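Local coordinates for sensory box/GGDEF domain protein (PDB 3LYX) that probably senses a signal through this N-terminal PAS domain and passes it to a GGDEF domain, the type associated with cyclic-di-GMP synthesis, at residues Gly89-Ile101 with Val109-Arg121. Sequence-based numbering, arbitrary orientation.
Sequences GHIGWIESMCVPI and VGALGINRDITKR
M97 and I114 pair backbone to backbone in the antiparallel hairpin of strands 91-102 and 108-117, the last two strands of the five-stranded PAS sheet. Main-chain bonds run in both directions at the hydrogen-bonded pairs E95-R116, M97-I114 and V99-L112; L112 N reaches V99 O at 2.8 Å. Past D117 the ladder ends with I118 N on W93 O (2.8 Å).

Apolar packing lies on the face of M97, V99 and L112, which the second subunit partly covers: its Y15 packs on M97 and V99. I101 CG2 meets L112 CB at 3.6 Å, the two side chains crossing at about a right angle. On the other face C98 SG touches A111 CB (3.6 Å).

Among charged groups, E95 and R116 run side by side. Their salt bridge is weak, NH2 to OE1 3.4 Å, with OE1 at the guanidinium edge and the two planes 67° apart; NH1 pairs with D18.

On the face holding C98, buried S96 and N115 join through side chains. With OG anti to the backbone N (chi1 179°), S96 donates to N115 OD1 at 2.7 Å, from above the amide carbonyl plane.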
loop_
_atom_site.group_PDB
_atom_site.type_symbol
_atom_site.label_atom_id
_atom_site.label_comp_id
_atom_site.label_asym_id
_atom_site.label_seq_id
_atom_site.Cartn_x
_atom_site.Cartn_y
_atom_site.Cartn_z
ATOM N N GLY B 89 -22.427 7.443 -7.145
ATOM C CA GLY B 89 -22.769 8.831 -7.389
ATOM C C GLY B 89 -22.425 9.914 -6.385
ATOM O O GLY B 89 -22.531 11.091 -6.726
ATOM N N HIS B 90 -22.025 9.575 -5.162
ATOM C CA HIS B 90 -21.715 10.647 -4.222
ATOM C C HIS B 90 -20.326 11.226 -4.474
ATOM O O HIS B 90 -19.486 10.606 -5.126
ATOM C CB HIS B 90 -21.852 10.178 -2.763
ATOM C CG HIS B 90 -20.643 9.483 -2.219
ATOM N ND1 HIS B 90 -20.493 8.113 -2.247
ATOM C CD2 HIS B 90 -19.531 9.971 -1.618
ATOM C CE1 HIS B 90 -19.341 7.788 -1.686
ATOM N NE2 HIS B 90 -18.738 8.897 -1.296
ATOM N N ILE B 91 -20.099 12.432 -3.968
ATOM C CA ILE B 91 -18.820 13.105 -4.140
ATOM C C ILE B 91 -18.068 13.173 -2.817
ATOM O O ILE B 91 -18.676 13.252 -1.750
ATOM C CB ILE B 91 -19.014 14.548 -4.678
ATOM C CG1 ILE B 91 -19.499 14.516 -6.132
ATOM C CG2 ILE B 91 -17.704 15.310 -4.606
ATOM C CD1 ILE B 91 -20.846 13.855 -6.336
ATOM N N GLY B 92 -16.743 13.139 -2.893
ATOM C CA GLY B 92 -15.931 13.206 -1.694
ATOM C C GLY B 92 -14.567 13.777 -2.016
ATOM O O GLY B 92 -14.311 14.149 -3.157
ATOM N N TRP B 93 -13.698 13.875 -1.015
ATOM C CA TRP B 93 -12.351 14.390 -1.238
ATOM C C TRP B 93 -11.338 13.318 -0.878
ATOM O O TRP B 93 -11.569 12.512 0.022
ATOM C CB TRP B 93 -12.080 15.646 -0.400
ATOM C CG TRP B 93 -12.836 16.855 -0.840
ATOM C CD1 TRP B 93 -14.128 17.172 -0.540
ATOM C CD2 TRP B 93 -12.354 17.898 -1.693
ATOM N NE1 TRP B 93 -14.483 18.349 -1.152
ATOM C CE2 TRP B 93 -13.413 18.815 -1.869
ATOM C CE3 TRP B 93 -11.130 18.147 -2.329
ATOM C CZ2 TRP B 93 -13.287 19.963 -2.657
ATOM C CZ3 TRP B 93 -11.004 19.287 -3.111
ATOM C CH2 TRP B 93 -12.077 20.180 -3.268
ATOM N N ILE B 94 -10.216 13.315 -1.589
ATOM C CA ILE B 94 -9.158 12.343 -1.350
ATOM C C ILE B 94 -7.800 13.024 -1.394
ATOM O O ILE B 94 -7.636 14.081 -2.005
ATOM C CB ILE B 94 -9.146 11.238 -2.429
ATOM C CG1 ILE B 94 -9.039 11.877 -3.818
ATOM C CG2 ILE B 94 -10.422 10.412 -2.366
ATOM C CD1 ILE B 94 -8.902 10.877 -4.947
ATOM N N GLU B 95 -6.835 12.424 -0.714
ATOM C CA GLU B 95 -5.469 12.921 -0.734
ATOM C C GLU B 95 -4.892 12.029 -1.829
ATOM O O GLU B 95 -4.997 10.804 -1.753
ATOM C CB GLU B 95 -4.767 12.660 0.602
ATOM C CG GLU B 95 -3.249 12.805 0.523
ATOM C CD GLU B 95 -2.595 12.883 1.891
ATOM O OE1 GLU B 95 -2.913 12.040 2.758
ATOM O OE2 GLU B 95 -1.760 13.791 2.096
ATOM N N SER B 96 -4.305 12.634 -2.851
ATOM C CA SER B 96 -3.791 11.853 -3.966
ATOM C C SER B 96 -2.361 12.200 -4.375
ATOM O O SER B 96 -1.891 13.324 -4.172
ATOM C CB SER B 96 -4.747 12.015 -5.163
ATOM O OG SER B 96 -4.293 11.295 -6.296
ATOM N N MET B 97 -1.682 11.216 -4.950
ATOM C CA MET B 97 -0.311 11.378 -5.413
ATOM C C MET B 97 -0.174 10.620 -6.727
ATOM O O MET B 97 -0.776 9.567 -6.913
ATOM C CB MET B 97 0.656 10.805 -4.381
ATOM C CG MET B 97 2.124 10.913 -4.745
ATOM S SD MET B 97 3.083 9.742 -3.759
ATOM C CE MET B 97 2.781 8.279 -4.684
ATOM N N CYS B 98 0.624 11.158 -7.636
ATOM C CA CYS B 98 0.830 10.528 -8.931
ATOM C C CYS B 98 2.287 10.652 -9.364
ATOM O O CYS B 98 2.875 11.732 -9.300
ATOM C CB CYS B 98 -0.075 11.187 -9.980
ATOM S SG CYS B 98 -0.040 10.390 -11.618
ATOM N N VAL B 99 2.875 9.534 -9.773
ATOM C CA VAL B 99 4.249 9.529 -10.259
ATOM C C VAL B 99 4.273 8.696 -11.531
ATOM O O VAL B 99 3.445 7.804 -11.715
ATOM C CB VAL B 99 5.258 8.949 -9.223
ATOM C CG1 VAL B 99 5.193 9.767 -7.937
ATOM C CG2 VAL B 99 4.971 7.477 -8.940
ATOM N N PRO B 100 5.221 8.979 -12.433
ATOM C CA PRO B 100 5.310 8.232 -13.686
ATOM C C PRO B 100 5.877 6.833 -13.509
ATOM O O PRO B 100 6.704 6.597 -12.623
ATOM C CB PRO B 100 6.214 9.114 -14.539
ATOM C CG PRO B 100 7.158 9.671 -13.539
ATOM C CD PRO B 100 6.255 10.029 -12.367
ATOM N N ILE B 101 5.399 5.889 -14.318
ATOM C CA ILE B 101 5.950 4.545 -14.252
ATOM C C ILE B 101 6.743 4.407 -15.530
ATOM O O ILE B 101 6.442 5.070 -16.522
ATOM C CB ILE B 101 4.871 3.443 -14.162
ATOM C CG1 ILE B 101 3.927 3.519 -15.356
ATOM C CG2 ILE B 101 4.130 3.573 -12.836
ATOM C CD1 ILE B 101 3.086 2.270 -15.516
ATOM N N VAL B 109 5.784 4.909 -19.412
ATOM C CA VAL B 109 4.727 4.108 -20.036
ATOM C C VAL B 109 3.379 4.325 -19.353
ATOM O O VAL B 109 2.394 3.640 -19.647
ATOM C CB VAL B 109 5.055 2.595 -20.002
ATOM C CG1 VAL B 109 6.287 2.313 -20.866
ATOM C CG2 VAL B 109 5.292 2.138 -18.553
ATOM N N GLY B 110 3.333 5.283 -18.440
ATOM C CA GLY B 110 2.090 5.552 -17.755
ATOM C C GLY B 110 2.325 6.180 -16.406
ATOM O O GLY B 110 3.352 6.822 -16.181
ATOM N N ALA B 111 1.376 5.974 -15.501
ATOM C CA ALA B 111 1.466 6.544 -14.170
ATOM C C ALA B 111 0.960 5.623 -13.066
ATOM O O ALA B 111 0.198 4.670 -13.302
ATOM C CB ALA B 111 0.696 7.862 -14.123
ATOM N N LEU B 112 1.390 5.951 -11.853
ATOM C CA LEU B 112 1.020 5.235 -10.643
ATOM C C LEU B 112 0.308 6.233 -9.740
ATOM O O LEU B 112 0.866 7.277 -9.400
ATOM C CB LEU B 112 2.275 4.699 -9.942
ATOM C CG LEU B 112 2.101 3.965 -8.601
ATOM C CD1 LEU B 112 1.426 2.620 -8.821
ATOM C CD2 LEU B 112 3.469 3.744 -7.960
ATOM N N GLY B 113 -0.933 5.929 -9.381
ATOM C CA GLY B 113 -1.676 6.809 -8.502
ATOM C C GLY B 113 -1.922 6.159 -7.145
ATOM O O GLY B 113 -2.259 4.976 -7.081
ATOM N N ILE B 114 -1.732 6.924 -6.072
ATOM C CA ILE B 114 -1.960 6.447 -4.700
ATOM C C ILE B 114 -3.023 7.376 -4.116
ATOM O O ILE B 114 -2.883 8.599 -4.169
ATOM C CB ILE B 114 -0.670 6.531 -3.822
ATOM C CG1 ILE B 114 0.403 5.583 -4.355
ATOM C CG2 ILE B 114 -0.997 6.130 -2.373
ATOM C CD1 ILE B 114 0.863 5.891 -5.747
ATOM N N ASN B 115 -4.082 6.811 -3.550
ATOM C CA ASN B 115 -5.161 7.643 -3.043
ATOM C C ASN B 115 -5.688 7.225 -1.667
ATOM O O ASN B 115 -5.626 6.051 -1.303
ATOM C CB ASN B 115 -6.307 7.620 -4.066
ATOM C CG ASN B 115 -5.854 8.022 -5.464
ATOM O OD1 ASN B 115 -5.892 9.199 -5.826
ATOM N ND2 ASN B 115 -5.409 7.046 -6.248
ATOM N N ARG B 116 -6.218 8.199 -0.925
ATOM C CA ARG B 116 -6.782 7.972 0.408
ATOM C C ARG B 116 -7.948 8.917 0.699
ATOM O O ARG B 116 -7.846 10.131 0.516
ATOM C CB ARG B 116 -5.720 8.168 1.498
ATOM C CG ARG B 116 -4.748 7.007 1.669
ATOM C CD ARG B 116 -3.692 7.353 2.706
ATOM N NE ARG B 116 -2.892 8.503 2.293
ATOM C CZ ARG B 116 -1.929 8.462 1.374
ATOM N NH1 ARG B 116 -1.629 7.321 0.764
ATOM N NH2 ARG B 116 -1.269 9.566 1.055
ATOM N N ASP B 117 -9.050 8.350 1.171
ATOM C CA ASP B 117 -10.235 9.125 1.503
ATOM C C ASP B 117 -9.926 10.158 2.577
ATOM O O ASP B 117 -9.279 9.857 3.579
ATOM C CB ASP B 117 -11.356 8.202 1.988
ATOM C CG ASP B 117 -12.485 8.961 2.651
ATOM O OD1 ASP B 117 -12.868 10.031 2.129
ATOM O OD2 ASP B 117 -12.993 8.490 3.692
ATOM N N ILE B 118 -10.407 11.375 2.352
ATOM C CA ILE B 118 -10.198 12.479 3.270
ATOM C C ILE B 118 -11.524 13.228 3.461
ATOM O O ILE B 118 -11.596 14.224 4.187
ATOM C CB ILE B 118 -9.088 13.420 2.703
ATOM C CG1 ILE B 118 -7.957 13.551 3.717
ATOM C CG2 ILE B 118 -9.659 14.775 2.308
ATOM C CD1 ILE B 118 -7.243 12.256 3.980
ATOM N N THR B 119 -12.570 12.717 2.811
ATOM C CA THR B 119 -13.908 13.310 2.856
ATOM C C THR B 119 -14.275 13.840 4.240
ATOM O O THR B 119 -14.529 15.035 4.402
ATOM C CB THR B 119 -14.989 12.298 2.401
ATOM O OG1 THR B 119 -15.009 11.180 3.298
ATOM C CG2 THR B 119 -14.698 11.803 0.987
ATOM N N LYS B 120 -14.322 12.961 5.236
ATOM C CA LYS B 120 -14.641 13.413 6.583
ATOM C C LYS B 120 -13.543 14.426 6.887
ATOM O O LYS B 120 -12.369 14.135 6.676
ATOM C CB LYS B 120 -14.565 12.251 7.573
ATOM C CG LYS B 120 -15.505 12.383 8.761
ATOM C CD LYS B 120 -16.925 11.973 8.387
ATOM C CE LYS B 120 -16.976 10.504 7.974
ATOM N NZ LYS B 120 -18.358 10.028 7.685
ATOM N N ARG B 121 -13.925 15.612 7.359
ATOM C CA ARG B 121 -12.978 16.681 7.670
ATOM C C ARG B 121 -12.297 17.180 6.391
ATOM O O ARG B 121 -12.653 16.678 5.303
ATOM C CB ARG B 121 -11.925 16.201 8.690
ATOM C CG ARG B 121 -10.755 15.389 8.120
ATOM C CD ARG B 121 -9.546 16.255 7.826
ATOM N NE ARG B 121 -8.980 16.793 9.059
ATOM C CZ ARG B 121 -7.966 17.650 9.111
ATOM N NH1 ARG B 121 -7.395 18.077 7.992
ATOM N NH2 ARG B 121 -7.526 18.083 10.287
#